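DltD domain-containing protein (Beauveria bassiana, PDB 7D78) probably acts as an alpha/beta-hydrolase thioesterase that cyclises a polyketide chain to release a medium-ring lactone. Local coordinates at residues Q106-L110 with V139-A143; P258-V262 with A311-F315. All blocks are in the same frame, centred on the assembly; numbering follows the deposited sequence.

Interaction 1 of 2, residues Q106-L110 with V139-A143; sequences QAEDL and VSACA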
ATOM      1  N   GLN A 106      -6.684   3.892  -5.527  1.00 15.59           N
ATOM      2  CA  GLN A 106      -7.773   4.862  -5.620  1.00 16.82           C
ATOM      3  C   GLN A 106      -7.349   6.212  -5.057  1.00 16.33           C
ATOM      4  O   GLN A 106      -7.711   7.261  -5.605  1.00 15.80           O
ATOM      5  CB  GLN A 106      -9.012   4.345  -4.879  1.00 19.41           C
ATOM      6  CG  GLN A 106      -9.749   3.244  -5.617  1.00 18.38           C
ATOM      7  CD  GLN A 106     -11.065   2.881  -4.948  1.00 20.28           C
ATOM      8  OE1 GLN A 106     -11.596   3.645  -4.148  1.00 18.97           O
ATOM      9  NE2 GLN A 106     -11.599   1.715  -5.281  1.00 18.88           N
ATOM     10  N   ALA A 107      -6.572   6.205  -3.966  1.00 16.27           N
ATOM     11  CA  ALA A 107      -6.070   7.458  -3.397  1.00 13.16           C
ATOM     12  C   ALA A 107      -5.163   8.194  -4.380  1.00 19.08           C
ATOM     13  O   ALA A 107      -5.280   9.416  -4.557  1.00 17.02           O
ATOM     14  CB  ALA A 107      -5.328   7.184  -2.086  1.00 15.11           C
ATOM     15  N   GLU A 108      -4.240   7.475  -5.026  1.00 15.49           N
ATOM     16  CA  GLU A 108      -3.366   8.133  -5.997  1.00 13.86           C
ATOM     17  C   GLU A 108      -4.148   8.573  -7.235  1.00 15.86           C
ATOM     18  O   GLU A 108      -3.891   9.653  -7.793  1.00 18.04           O
ATOM     19  CB  GLU A 108      -2.210   7.204  -6.395  1.00 16.72           C
ATOM     20  CG  GLU A 108      -1.175   6.975  -5.304  1.00 18.75           C
ATOM     21  CD  GLU A 108      -0.016   6.104  -5.773  1.00 20.14           C
ATOM     22  OE1 GLU A 108       0.454   6.300  -6.905  1.00 19.58           O
ATOM     23  OE2 GLU A 108       0.429   5.226  -5.002  1.00 18.54           O
ATOM     24  N   ASP A 109      -5.099   7.752  -7.685  1.00 14.41           N
ATOM     25  CA  ASP A 109      -5.944   8.143  -8.814  1.00 15.12           C
ATOM     26  C   ASP A 109      -6.623   9.480  -8.554  1.00 15.51           C
ATOM     27  O   ASP A 109      -6.801  10.285  -9.481  1.00 17.29           O
ATOM     28  CB  ASP A 109      -7.006   7.073  -9.096  1.00 16.54           C
ATOM     29  CG  ASP A 109      -6.440   5.819  -9.749  1.00 18.45           C
ATOM     30  OD1 ASP A 109      -5.269   5.833 -10.181  1.00 18.11           O
ATOM     31  OD2 ASP A 109      -7.183   4.805  -9.821  1.00 16.67           O
ATOM     32  N   LEU A 110      -7.000   9.737  -7.290  1.00 16.99           N
ATOM     33  CA  LEU A 110      -7.674  10.983  -6.932  1.00 18.22           C
ATOM     34  C   LEU A 110      -6.791  12.203  -7.171  1.00 17.94           C
ATOM     35  O   LEU A 110      -7.306  13.272  -7.513  1.00 19.62           O
ATOM     36  CB  LEU A 110      -8.134  10.937  -5.469  1.00 18.45           C
ATOM     37  CG  LEU A 110      -9.578  10.461  -5.268  1.00 19.48           C
ATOM     38  CD1 LEU A 110      -9.842  10.125  -3.824  1.00 17.29           C
ATOM     39  CD2 LEU A 110     -10.578  11.520  -5.765  1.00 17.29           C
ATOM     40  N   VAL A 139     -10.745   6.480   1.600  1.00 16.76           N
ATOM     41  CA  VAL A 139      -9.872   6.696   0.445  1.00 18.80           C
ATOM     42  C   VAL A 139      -9.620   8.185   0.251  1.00 20.05           C
ATOM     43  O   VAL A 139      -8.488   8.615  -0.011  1.00 16.71           O
ATOM     44  CB  VAL A 139     -10.500   6.067  -0.818  1.00 16.46           C
ATOM     45  CG1 VAL A 139      -9.810   6.596  -2.088  1.00 14.86           C
ATOM     46  CG2 VAL A 139     -10.431   4.543  -0.766  1.00 15.99           C
ATOM     47  N   SER A 140     -10.679   8.995   0.371  1.00 16.34           N
ATOM     48  CA  SER A 140     -10.537  10.430   0.158  1.00 17.13           C
ATOM     49  C   SER A 140      -9.590  11.049   1.182  1.00 17.28           C
ATOM     50  O   SER A 140      -8.830  11.968   0.859  1.00 19.02           O
ATOM     51  CB  SER A 140     -11.908  11.118   0.223  1.00 20.14           C
ATOM     52  OG  SER A 140     -12.795  10.648  -0.778  1.00 20.23           O
ATOM     53  N   ALA A 141      -9.630  10.568   2.421  1.00 18.19           N
ATOM     54  CA  ALA A 141      -8.723  11.090   3.440  1.00 17.82           C
ATOM     55  C   ALA A 141      -7.269  10.826   3.068  1.00 19.57           C
ATOM     56  O   ALA A 141      -6.408  11.686   3.274  1.00 17.39           O
ATOM     57  CB  ALA A 141      -9.038  10.468   4.793  1.00 17.80           C
ATOM     58  N   CYS A 142      -6.976   9.632   2.542  1.00 18.12           N
ATOM     59  CA  CYS A 142      -5.606   9.315   2.145  1.00 19.71           C
ATOM     60  C   CYS A 142      -5.139  10.233   1.026  1.00 18.34           C
ATOM     61  O   CYS A 142      -3.993  10.699   1.037  1.00 18.87           O
ATOM     62  CB  CYS A 142      -5.495   7.849   1.711  1.00 20.09           C
ATOM     63  SG  CYS A 142      -5.950   6.667   3.006  1.00 20.51           S
ATOM     64  N   ALA A 143      -6.015  10.510   0.054  1.00 16.86           N
ATOM     65  CA  ALA A 143      -5.663  11.460  -0.998  1.00 19.85           C
ATOM     66  C   ALA A 143      -5.425  12.847  -0.421  1.00 17.33           C
ATOM     67  O   ALA A 143      -4.467  13.531  -0.806  1.00 19.98           O
ATOM     68  CB  ALA A 143      -6.758  11.507  -2.074  1.00 19.09           C
TER
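Val139 reaches across to helix 103-118 with both of its methyl groups, and both lie on Gln106. CG1, placed anti to the backbone N (chi1 165°), touches Gln106 CB at the base of that side chain at 3.7 Å and lies beside the backbone N of Ala107. CG2 rests against the amide, 3.7 Å from Gln106 OE1, in van der Waals contact with the amide oxygen. The Gln106 chain, extended beyond CG, crosses the valine side chain at about a right angle. Leu110, one turn further along, crosses Val139 obliquely and brings CD1 to 3.9 Å from Val139 CG1.

Ala143 fits where the helices come nearest, its CA 4.7 Å from Ala107 CA. Its methyl sits between the backbone and a side chain of the other helix, with Ala143 CB 3.6 Å from Ala107 O and 3.7 Å from Leu110 CB. Beside it, Ala107 CB meets Cys142 CB at 3.9 Å. With alanine on both helices at this point, the segment axes approach to 8.1 Å at a crossing angle of -54°; no hydrogen bond joins them, and the contact is held by apolar packing.

Both helices belong to the alpha/beta-hydrolase fold. Helix 135-146 follows a probable nucleophile elbow, and Ser140 OG turns back to Gly136 O of that elbow in a hydrogen bond. Trp244 of the second subunit packs on Ala107 and Cys142, while Leu110 rests on Ile55 and Thr57 of strand 51-57, so the helix pair lies between the central sheet and the subunit interface.

Interaction 2 of 2, residues P258-V262 with A311-F315; sequences PVLMV and AMTEF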
ATOM      1  N   PRO A 258      -9.294  20.961   6.739  1.00 21.29           N
ATOM      2  CA  PRO A 258     -10.579  21.004   7.446  1.00 23.21           C
ATOM      3  C   PRO A 258     -11.419  19.786   7.103  1.00 18.85           C
ATOM      4  O   PRO A 258     -11.590  19.440   5.930  1.00 22.37           O
ATOM      5  CB  PRO A 258     -11.231  22.292   6.924  1.00 22.59           C
ATOM      6  CG  PRO A 258     -10.113  23.129   6.417  1.00 25.34           C
ATOM      7  CD  PRO A 258      -9.056  22.170   5.934  1.00 21.80           C
ATOM      8  N   VAL A 259     -11.936  19.119   8.131  1.00 21.63           N
ATOM      9  CA  VAL A 259     -12.570  17.822   7.937  1.00 19.14           C
ATOM     10  C   VAL A 259     -13.934  17.802   8.608  1.00 25.87           C
ATOM     11  O   VAL A 259     -14.068  18.151   9.786  1.00 23.21           O
ATOM     12  CB  VAL A 259     -11.686  16.664   8.450  1.00 22.91           C
ATOM     13  CG1 VAL A 259     -11.175  16.940   9.862  1.00 25.79           C
ATOM     14  CG2 VAL A 259     -12.453  15.326   8.391  1.00 21.46           C
ATOM     15  N   LEU A 260     -14.936  17.366   7.858  1.00 23.10           N
ATOM     16  CA  LEU A 260     -16.267  17.086   8.371  1.00 22.62           C
ATOM     17  C   LEU A 260     -16.488  15.584   8.311  1.00 27.08           C
ATOM     18  O   LEU A 260     -16.311  14.973   7.251  1.00 22.61           O
ATOM     19  CB  LEU A 260     -17.337  17.806   7.545  1.00 19.77           C
ATOM     20  CG  LEU A 260     -18.769  17.327   7.768  1.00 21.50           C
ATOM     21  CD1 LEU A 260     -19.230  17.744   9.163  1.00 25.40           C
ATOM     22  CD2 LEU A 260     -19.681  17.907   6.690  1.00 22.94           C
ATOM     23  N   MET A 261     -16.851  14.986   9.441  1.00 22.32           N
ATOM     24  CA  MET A 261     -17.233  13.582   9.478  1.00 22.04           C
ATOM     25  C   MET A 261     -18.706  13.450   9.836  1.00 28.78           C
ATOM     26  O   MET A 261     -19.170  14.037  10.825  1.00 25.40           O
ATOM     27  CB  MET A 261     -16.391  12.800  10.482  1.00 21.58           C
ATOM     28  CG  MET A 261     -16.750  11.320  10.518  1.00 22.63           C
ATOM     29  SD  MET A 261     -15.751  10.411  11.707  1.00 25.53           S
ATOM     30  CE  MET A 261     -14.098  10.745  11.106  1.00 23.98           C
ATOM     31  N   VAL A 262     -19.427  12.663   9.045  1.00 25.44           N
ATOM     32  CA  VAL A 262     -20.823  12.328   9.293  1.00 24.62           C
ATOM     33  C   VAL A 262     -20.894  10.846   9.636  1.00 27.93           C
ATOM     34  O   VAL A 262     -20.595   9.990   8.792  1.00 25.88           O
ATOM     35  CB  VAL A 262     -21.701  12.655   8.079  1.00 22.59           C
ATOM     36  CG1 VAL A 262     -23.163  12.297   8.365  1.00 25.28           C
ATOM     37  CG2 VAL A 262     -21.552  14.126   7.695  1.00 26.26           C
ATOM     38  N   ALA A 311     -25.682  20.817   5.869  1.00 29.57           N
ATOM     39  CA  ALA A 311     -24.550  20.967   6.773  1.00 31.46           C
ATOM     40  C   ALA A 311     -23.223  20.797   6.044  1.00 30.76           C
ATOM     41  O   ALA A 311     -22.234  21.458   6.389  1.00 28.36           O
ATOM     42  CB  ALA A 311     -24.659  19.963   7.914  1.00 29.00           C
ATOM     43  N   MET A 312     -23.186  19.926   5.033  1.00 27.67           N
ATOM     44  CA  MET A 312     -21.961  19.735   4.259  1.00 27.45           C
ATOM     45  C   MET A 312     -21.614  20.987   3.467  1.00 24.94           C
ATOM     46  O   MET A 312     -20.486  21.482   3.537  1.00 27.36           O
ATOM     47  CB  MET A 312     -22.111  18.537   3.322  1.00 27.69           C
ATOM     48  CG  MET A 312     -22.324  17.220   4.029  1.00 25.95           C
ATOM     49  SD  MET A 312     -22.737  15.892   2.873  1.00 31.48           S
ATOM     50  CE  MET A 312     -22.703  14.531   3.996  1.00 27.22           C
ATOM     51  N   THR A 313     -22.577  21.522   2.710  1.00 24.82           N
ATOM     52  CA  THR A 313     -22.300  22.708   1.905  1.00 27.82           C
ATOM     53  C   THR A 313     -21.959  23.904   2.771  1.00 29.59           C
ATOM     54  O   THR A 313     -21.174  24.763   2.354  1.00 29.16           O
ATOM     55  CB  THR A 313     -23.487  23.044   1.007  1.00 31.68           C
ATOM     56  OG1 THR A 313     -24.679  23.136   1.797  1.00 33.20           O
ATOM     57  CG2 THR A 313     -23.656  21.967  -0.031  1.00 31.44           C
ATOM     58  N   GLU A 314     -22.553  23.995   3.962  1.00 30.76           N
ATOM     59  CA  GLU A 314     -22.190  25.069   4.878  1.00 31.79           C
ATOM     60  C   GLU A 314     -20.739  24.925   5.321  1.00 30.17           C
ATOM     61  O   GLU A 314     -19.976  25.897   5.303  1.00 27.83           O
ATOM     62  CB  GLU A 314     -23.137  25.084   6.080  1.00 33.35           C
ATOM     63  CG  GLU A 314     -22.843  26.195   7.089  1.00 44.25           C
ATOM     64  CD  GLU A 314     -23.436  25.917   8.469  1.00 60.24           C
ATOM     65  OE1 GLU A 314     -23.418  26.833   9.323  1.00 69.01           O
ATOM     66  OE2 GLU A 314     -23.920  24.785   8.706  1.00 60.99           O
ATOM     67  N   PHE A 315     -20.333  23.704   5.701  1.00 27.99           N
ATOM     68  CA  PHE A 315     -18.950  23.479   6.121  1.00 21.55           C
ATOM     69  C   PHE A 315     -17.973  23.783   4.989  1.00 24.13           C
ATOM     70  O   PHE A 315     -16.928  24.404   5.206  1.00 28.42           O
ATOM     71  CB  PHE A 315     -18.777  22.038   6.614  1.00 25.62           C
ATOM     72  CG  PHE A 315     -17.374  21.701   7.041  1.00 25.34           C
ATOM     73  CD1 PHE A 315     -16.958  21.942   8.343  1.00 25.43           C
ATOM     74  CD2 PHE A 315     -16.471  21.133   6.146  1.00 29.56           C
ATOM     75  CE1 PHE A 315     -15.666  21.640   8.747  1.00 28.56           C
ATOM     76  CE2 PHE A 315     -15.165  20.826   6.540  1.00 21.31           C
ATOM     77  CZ  PHE A 315     -14.766  21.074   7.839  1.00 29.12           C
TER
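The ring of Phe315 lies against the start of strand 259-264, receiving Leu260 over one face and the backbone at its rim. Leu260 CB stands 3.8 Å from the ring centroid, 14° off the normal, in a CH-pi contact. CZ points at the chain, 3.5 Å from Val259 N, with Pro258 C close to the ring plane and Pro258 CB 3.8 Å from the same CZ. Holding Phe315 CG anti to its own N (chi1 179°) carries the ring from the helix to the strand.

Beyond the ring, Leu260 CD2 packs 3.8 Å from Met312 CG, the two side chains crossing at about a right angle. The methionine then runs on extended, and its CE ends 3.9 Å from Val262 CG2. Phe315 and Met312, three residues apart on the helix, thus meet Leu260 from the same helical face.

Leu260 is positioned by backbone hydrogen bonds to Leu153 and Met155 of strand 150-156, and Val259 by bonds to Thr285 and Lys287 on its other flank. Residues 311-315 run nearly antiparallel to strand residues 259-262, with 171° between their directions, and helix 305-319 packs on the sheet there: Met312 also touches Val156, while Ala311 and Phe315 reach Leu289 and Lys287 of the edge strand 286-291.

How the interactions relate
Interactions 1 and 2 are successive along the chain, with centres 18 Å apart and nearest atoms about 7 Å apart, and they do not touch. Both pack helices in the alpha/beta-hydrolase fold: interaction 1 pairs two helices, whereas interaction 2 sets the C-terminal helix on the sheet. Strand 150-156 connects them, since Leu153 contacts Ser140 of interaction 1 and hydrogen-bonds to the backbone of interaction 2. Both can be placed in sequence against a probable Ser134-Asp267-His296 triad: Ser134 immediately precedes helix 135-146, which carries residues 139-143, while Asp267 and His296 lie in the chain between residues 258-262 and 311-315.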